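Local atomic coordinates of 3-oxo-tetronate kinase (Haemophilus influenzae, PDB entry 1YZY), a protein that catalyses the ATP-dependent phosphorylation of 3-oxo-tetronate to 3-oxo-tetronate 4-phosphate, as a member of the four-carbon acid sugar kinase family. Residues S39-I44 against G369-K374; D102-D107 against D213-T218. One frame throughout, in Å; residues are numbered along the deposited sequence.

Contact 1. Residues S39-I44 against G369-K374; sequences SKVDAI and GFHIGK
The imidazole of H371 reaches from its strand to the loop just before strand 43-47 and meets it at S39 and V41. CE1 leads: this ring carbon lies 3.3 Å from S39 OG, which sits at the ring edge, close to its plane. S39 OG is also 3.7 Å from H371 NE2, but the approach to the nitrogen is not a hydrogen bond. The serine CB follows behind its hydroxyl, 3.9 Å from H371 CE1, and OG points at the ring because it stands anti to the backbone N (chi1 -151°). V41 approaches at a slant to the imidazole plane, its side chain and that of H371 crossing obliquely. Only the CG1 methyl takes part, 4.1 Å from H371 CE1 and 4.2 Å from H371 ND1, so that CE1 is the shared point of both neighbours. Burial is slight, 91 Å² summed over both segments, and all three touching side chains remain partly exposed. The two backbones stay well apart, with the CA atoms of V41 and H371 8.8 Å from each other, because strand 26-30 runs between strands 43-47 and 369-375. The contact therefore spans a strand, and joins the sugar-binding N-terminal domain to the nucleotide-binding C-terminal domain at a place where strand 369-375 pairs antiparallel with strand 26-30. V27 of that intervening strand touches the side chains of both V41 and H371. Outside the two segments, H371 also touches K384 of strand 380-385 and F241 of a loop.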
loop_
_atom_site.group_PDB
_atom_site.type_symbol
_atom_site.label_atom_id
_atom_site.label_comp_id
_atom_site.label_asym_id
_atom_site.label_seq_id
_atom_site.Cartn_x
_atom_site.Cartn_y
_atom_site.Cartn_z
ATOM N N SER A 39 -1.549 -9.974 -17.640
ATOM C CA SER A 39 -0.208 -9.404 -17.633
ATOM C C SER A 39 0.814 -10.278 -16.893
ATOM O O SER A 39 0.481 -10.946 -15.905
ATOM C CB SER A 39 -0.252 -8.007 -17.018
ATOM O OG SER A 39 0.768 -7.197 -17.559
ATOM N N LYS A 40 2.051 -10.277 -17.388
ATOM C CA LYS A 40 3.135 -11.053 -16.791
ATOM C C LYS A 40 4.022 -10.143 -15.945
ATOM O O LYS A 40 4.763 -9.324 -16.486
ATOM C CB LYS A 40 3.985 -11.700 -17.889
ATOM C CG LYS A 40 3.196 -12.373 -19.011
ATOM C CD LYS A 40 2.499 -13.653 -18.563
ATOM C CE LYS A 40 3.484 -14.795 -18.359
ATOM N NZ LYS A 40 2.781 -16.071 -18.045
ATOM N N VAL A 41 3.921 -10.265 -14.623
ATOM C CA VAL A 41 4.729 -9.463 -13.697
ATOM C C VAL A 41 5.514 -10.349 -12.729
ATOM O O VAL A 41 5.299 -11.561 -12.676
ATOM C CB VAL A 41 3.874 -8.459 -12.877
ATOM C CG1 VAL A 41 3.281 -7.402 -13.797
ATOM C CG2 VAL A 41 2.789 -9.187 -12.101
ATOM N N ASP A 42 6.424 -9.736 -11.975
ATOM C CA ASP A 42 7.263 -10.444 -11.013
ATOM C C ASP A 42 6.563 -10.670 -9.681
ATOM O O ASP A 42 6.847 -11.644 -8.985
ATOM C CB ASP A 42 8.556 -9.665 -10.747
ATOM C CG ASP A 42 9.386 -9.456 -11.987
ATOM O OD1 ASP A 42 9.464 -10.381 -12.829
ATOM O OD2 ASP A 42 9.978 -8.362 -12.110
ATOM N N ALA A 43 5.689 -9.740 -9.309
ATOM C CA ALA A 43 4.961 -9.823 -8.046
ATOM C C ALA A 43 3.531 -9.282 -8.136
ATOM O O ALA A 43 3.261 -8.309 -8.841
ATOM C CB ALA A 43 5.736 -9.075 -6.948
ATOM N N ILE A 44 2.612 -9.940 -7.443
ATOM C CA ILE A 44 1.231 -9.491 -7.409
ATOM C C ILE A 44 0.839 -9.406 -5.947
ATOM O O ILE A 44 0.987 -10.374 -5.211
ATOM C CB ILE A 44 0.274 -10.467 -8.116
ATOM C CG1 ILE A 44 0.710 -10.687 -9.566
ATOM C CG2 ILE A 44 -1.148 -9.907 -8.086
ATOM C CD1 ILE A 44 -0.051 -11.792 -10.270
ATOM N N GLY A 369 -7.303 -2.815 -10.030
ATOM C CA GLY A 369 -5.917 -3.046 -9.689
ATOM C C GLY A 369 -5.042 -2.146 -10.527
ATOM O O GLY A 369 -5.519 -1.517 -11.476
ATOM N N PHE A 370 -3.758 -2.096 -10.201
ATOM C CA PHE A 370 -2.835 -1.235 -10.918
ATOM C C PHE A 370 -1.438 -1.814 -10.995
ATOM O O PHE A 370 -1.069 -2.688 -10.212
ATOM C CB PHE A 370 -2.724 0.112 -10.197
ATOM C CG PHE A 370 -4.042 0.786 -9.951
ATOM C CD1 PHE A 370 -4.592 1.638 -10.907
ATOM C CD2 PHE A 370 -4.741 0.560 -8.768
ATOM C CE1 PHE A 370 -5.822 2.254 -10.690
ATOM C CE2 PHE A 370 -5.974 1.168 -8.536
ATOM C CZ PHE A 370 -6.516 2.018 -9.499
ATOM N N HIS A 371 -0.694 -1.374 -12.004
ATOM C CA HIS A 371 0.696 -1.746 -12.162
ATOM C C HIS A 371 1.487 -0.674 -11.398
ATOM O O HIS A 371 1.307 0.505 -11.715
ATOM C CB HIS A 371 1.137 -1.576 -13.613
ATOM C CG HIS A 371 0.701 -2.693 -14.504
ATOM N ND1 HIS A 371 1.527 -3.743 -14.845
ATOM C CD2 HIS A 371 -0.487 -2.939 -15.106
ATOM C CE1 HIS A 371 0.866 -4.590 -15.613
ATOM N NE2 HIS A 371 -0.358 -4.124 -15.787
ATOM N N ILE A 372 2.334 -1.037 -10.435
ATOM C CA ILE A 372 3.037 0.027 -9.720
ATOM C C ILE A 372 4.283 0.520 -10.463
ATOM O O ILE A 372 5.126 -0.281 -10.907
ATOM C CB ILE A 372 3.429 -0.519 -8.331
ATOM C CG1 ILE A 372 2.269 -1.321 -7.730
ATOM C CG2 ILE A 372 3.805 0.637 -7.405
ATOM C CD1 ILE A 372 1.168 -0.475 -7.125
ATOM N N GLY A 373 4.373 1.842 -10.609
ATOM C CA GLY A 373 5.479 2.456 -11.318
ATOM C C GLY A 373 6.373 3.368 -10.506
ATOM O O GLY A 373 6.354 3.349 -9.274
ATOM N N LYS A 374 7.123 4.208 -11.213
ATOM C CA LYS A 374 8.078 5.127 -10.599
ATOM C C LYS A 374 7.528 6.010 -9.493
ATOM O O LYS A 374 6.453 6.589 -9.609
ATOM C CB LYS A 374 8.752 5.975 -11.669
ATOM C CG LYS A 374 10.148 6.432 -11.315
ATOM C CD LYS A 374 10.919 6.693 -12.585
ATOM C CE LYS A 374 12.260 7.317 -12.310
ATOM N NZ LYS A 374 12.897 7.706 -13.598
#

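Contact 2. Residues D102-D107 against D213-T218; sequences DELNED and DFKLVT
L104, at the end of helix 93-104, presses its two methyls on neighbouring residues of the other segment: CD1 lies 3.9 Å from L216 CB, and CD2 lies 4.0 Å from K215 CG. This is the apolar part, and it holds L216, the only buried residue of the four that touch; L104, E106 and K215 are partly exposed. The leucine side chains of L104 and L216 cross at about a right angle, and the fork of L104 lets one methyl reach the buried strand residue while the other rests on the aliphatic stem of the lysine. F77 of strand 77-80 touches both leucines, and L100 and L101 of the helix also pack on L216, so this side of the contact merges into the core between helix and strands. The last turn of helix 93-104 thus lies against the start of strand 216-219, which pairs in parallel with strand 77-80 in the sugar-binding domain. The helix ends in a Schellman motif: N105 takes a positive phi of 68°, with two bonds back into the last turn, one of them N105 N to D102 O at 3.1 Å. Past this turn the contact changes character, and a carboxylate lies close to a lysine stem without a bond. E106 is folded at chi2 (-70°), which lays its CG and carboxylate against that stem at about a right angle; E106 OE1 is 3.6 Å from K215 CB and E106 CG 3.7 Å from that same carbon. The charges do not pair, E106 OE2 being 6.8 Å from K215 NZ, although their opposite signs may still attract weakly. K215 bends at chi2 and again at chi4, and its ammonium hydrogen-bonds the backbone oxygen of T75.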
loop_
_atom_site.group_PDB
_atom_site.type_symbol
_atom_site.label_atom_id
_atom_site.label_comp_id
_atom_site.label_asym_id
_atom_site.label_seq_id
_atom_site.Cartn_x
_atom_site.Cartn_y
_atom_site.Cartn_z
ATOM N N ASP A 102 -1.537 -25.010 5.843
ATOM C CA ASP A 102 -2.327 -26.203 5.568
ATOM C C ASP A 102 -2.602 -26.375 4.079
ATOM O O ASP A 102 -2.378 -27.450 3.513
ATOM C CB ASP A 102 -3.653 -26.140 6.320
ATOM C CG ASP A 102 -3.485 -26.345 7.808
ATOM O OD1 ASP A 102 -2.511 -27.017 8.215
ATOM O OD2 ASP A 102 -4.337 -25.841 8.568
ATOM N N GLU A 103 -3.141 -25.330 3.466
ATOM C CA GLU A 103 -3.458 -25.361 2.047
ATOM C C GLU A 103 -2.238 -25.708 1.209
ATOM O O GLU A 103 -2.339 -26.442 0.219
ATOM C CB GLU A 103 -4.041 -24.011 1.615
ATOM C CG GLU A 103 -4.232 -23.833 0.116
ATOM C CD GLU A 103 -5.166 -24.850 -0.523
ATOM O OE1 GLU A 103 -6.149 -25.263 0.129
ATOM O OE2 GLU A 103 -4.913 -25.231 -1.691
ATOM N N LEU A 104 -1.087 -25.194 1.626
ATOM C CA LEU A 104 0.168 -25.422 0.918
ATOM C C LEU A 104 0.878 -26.756 1.165
ATOM O O LEU A 104 1.801 -27.105 0.422
ATOM C CB LEU A 104 1.136 -24.266 1.197
ATOM C CG LEU A 104 0.901 -22.975 0.409
ATOM C CD1 LEU A 104 1.646 -21.825 1.045
ATOM C CD2 LEU A 104 1.339 -23.168 -1.036
ATOM N N ASN A 105 0.449 -27.509 2.177
ATOM C CA ASN A 105 1.092 -28.791 2.513
ATOM C C ASN A 105 2.503 -28.552 3.047
ATOM O O ASN A 105 3.424 -29.343 2.821
ATOM C CB ASN A 105 1.151 -29.722 1.299
ATOM C CG ASN A 105 0.006 -30.696 1.261
ATOM O OD1 ASN A 105 -0.516 -31.101 2.304
ATOM N ND2 ASN A 105 -0.377 -31.111 0.058
ATOM N N GLU A 106 2.664 -27.419 3.719
ATOM C CA GLU A 106 3.926 -27.014 4.317
ATOM C C GLU A 106 3.723 -27.001 5.829
ATOM O O GLU A 106 2.585 -26.931 6.305
ATOM C CB GLU A 106 4.307 -25.618 3.822
ATOM C CG GLU A 106 4.583 -25.549 2.334
ATOM C CD GLU A 106 5.865 -26.248 1.953
ATOM O OE1 GLU A 106 6.941 -25.695 2.250
ATOM O OE2 GLU A 106 5.803 -27.344 1.365
ATOM N N ASP A 107 4.814 -27.073 6.589
ATOM C CA ASP A 107 4.699 -27.081 8.044
ATOM C C ASP A 107 5.640 -26.153 8.797
ATOM O O ASP A 107 5.763 -26.247 10.013
ATOM C CB ASP A 107 4.797 -28.516 8.591
ATOM C CG ASP A 107 5.789 -29.374 7.828
ATOM O OD1 ASP A 107 7.000 -29.067 7.856
ATOM O OD2 ASP A 107 5.355 -30.364 7.198
ATOM N N ASP A 213 13.857 -20.405 -0.706
ATOM C CA ASP A 213 13.111 -21.545 -1.228
ATOM C C ASP A 213 11.855 -21.881 -0.439
ATOM O O ASP A 213 11.226 -22.916 -0.684
ATOM C CB ASP A 213 14.012 -22.780 -1.330
ATOM C CG ASP A 213 15.073 -22.638 -2.406
ATOM O OD1 ASP A 213 14.713 -22.359 -3.573
ATOM O OD2 ASP A 213 16.270 -22.802 -2.085
ATOM N N PHE A 214 11.534 -21.050 0.550
ATOM C CA PHE A 214 10.334 -21.231 1.355
ATOM C C PHE A 214 9.104 -21.006 0.465
ATOM O O PHE A 214 9.050 -20.044 -0.298
ATOM C CB PHE A 214 10.301 -20.216 2.498
ATOM C CG PHE A 214 10.967 -20.684 3.760
ATOM C CD1 PHE A 214 12.227 -21.274 3.728
ATOM C CD2 PHE A 214 10.349 -20.489 4.989
ATOM C CE1 PHE A 214 12.862 -21.656 4.907
ATOM C CE2 PHE A 214 10.977 -20.867 6.174
ATOM C CZ PHE A 214 12.235 -21.450 6.133
ATOM N N LYS A 215 8.129 -21.907 0.565
ATOM C CA LYS A 215 6.889 -21.817 -0.206
ATOM C C LYS A 215 6.070 -20.652 0.349
ATOM O O LYS A 215 5.277 -20.038 -0.369
ATOM C CB LYS A 215 6.097 -23.110 -0.038
ATOM C CG LYS A 215 5.327 -23.556 -1.241
ATOM C CD LYS A 215 6.242 -24.224 -2.241
ATOM C CE LYS A 215 5.470 -24.677 -3.479
ATOM N NZ LYS A 215 4.861 -23.549 -4.259
ATOM N N LEU A 216 6.253 -20.389 1.645
ATOM C CA LEU A 216 5.561 -19.320 2.359
ATOM C C LEU A 216 6.408 -18.593 3.419
ATOM O O LEU A 216 7.144 -19.218 4.182
ATOM C CB LEU A 216 4.312 -19.884 3.050
ATOM C CG LEU A 216 3.593 -18.935 4.010
ATOM C CD1 LEU A 216 2.926 -17.811 3.222
ATOM C CD2 LEU A 216 2.573 -19.691 4.834
ATOM N N VAL A 217 6.301 -17.269 3.450
ATOM C CA VAL A 217 6.996 -16.462 4.439
ATOM C C VAL A 217 6.012 -15.395 4.929
ATOM O O VAL A 217 5.047 -15.082 4.238
ATOM C CB VAL A 217 8.289 -15.796 3.873
ATOM C CG1 VAL A 217 9.228 -16.845 3.285
ATOM C CG2 VAL A 217 7.958 -14.759 2.850
ATOM N N THR A 218 6.232 -14.870 6.130
ATOM C CA THR A 218 5.357 -13.843 6.693
ATOM C C THR A 218 6.170 -12.681 7.282
ATOM O O THR A 218 7.360 -12.826 7.579
ATOM C CB THR A 218 4.398 -14.416 7.796
ATOM O OG1 THR A 218 5.052 -14.434 9.071
ATOM C CG2 THR A 218 3.934 -15.824 7.455
#

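From the N terminus, the chain passes strands 3-6 and 26-30 and enters the first half of contact 1 at 39-44. It then builds helix 55-71, strand 77-80 and helix 93-104 before reaching 102-107. About a hundred residues later, 213-218 closes contact 2, a loop wholly within the sugar-binding domain. The longer loop of contact 1 closes only at 369-374, after much of the nucleotide-binding domain, so contact 2 is nested within it and the two do not cross. Contact 2 ties a helix end to a strand; contact 1 ties the loop before strand 43-47 to strand 369-375, with strand 26-30 between them. Their centres lie about 23 Å apart.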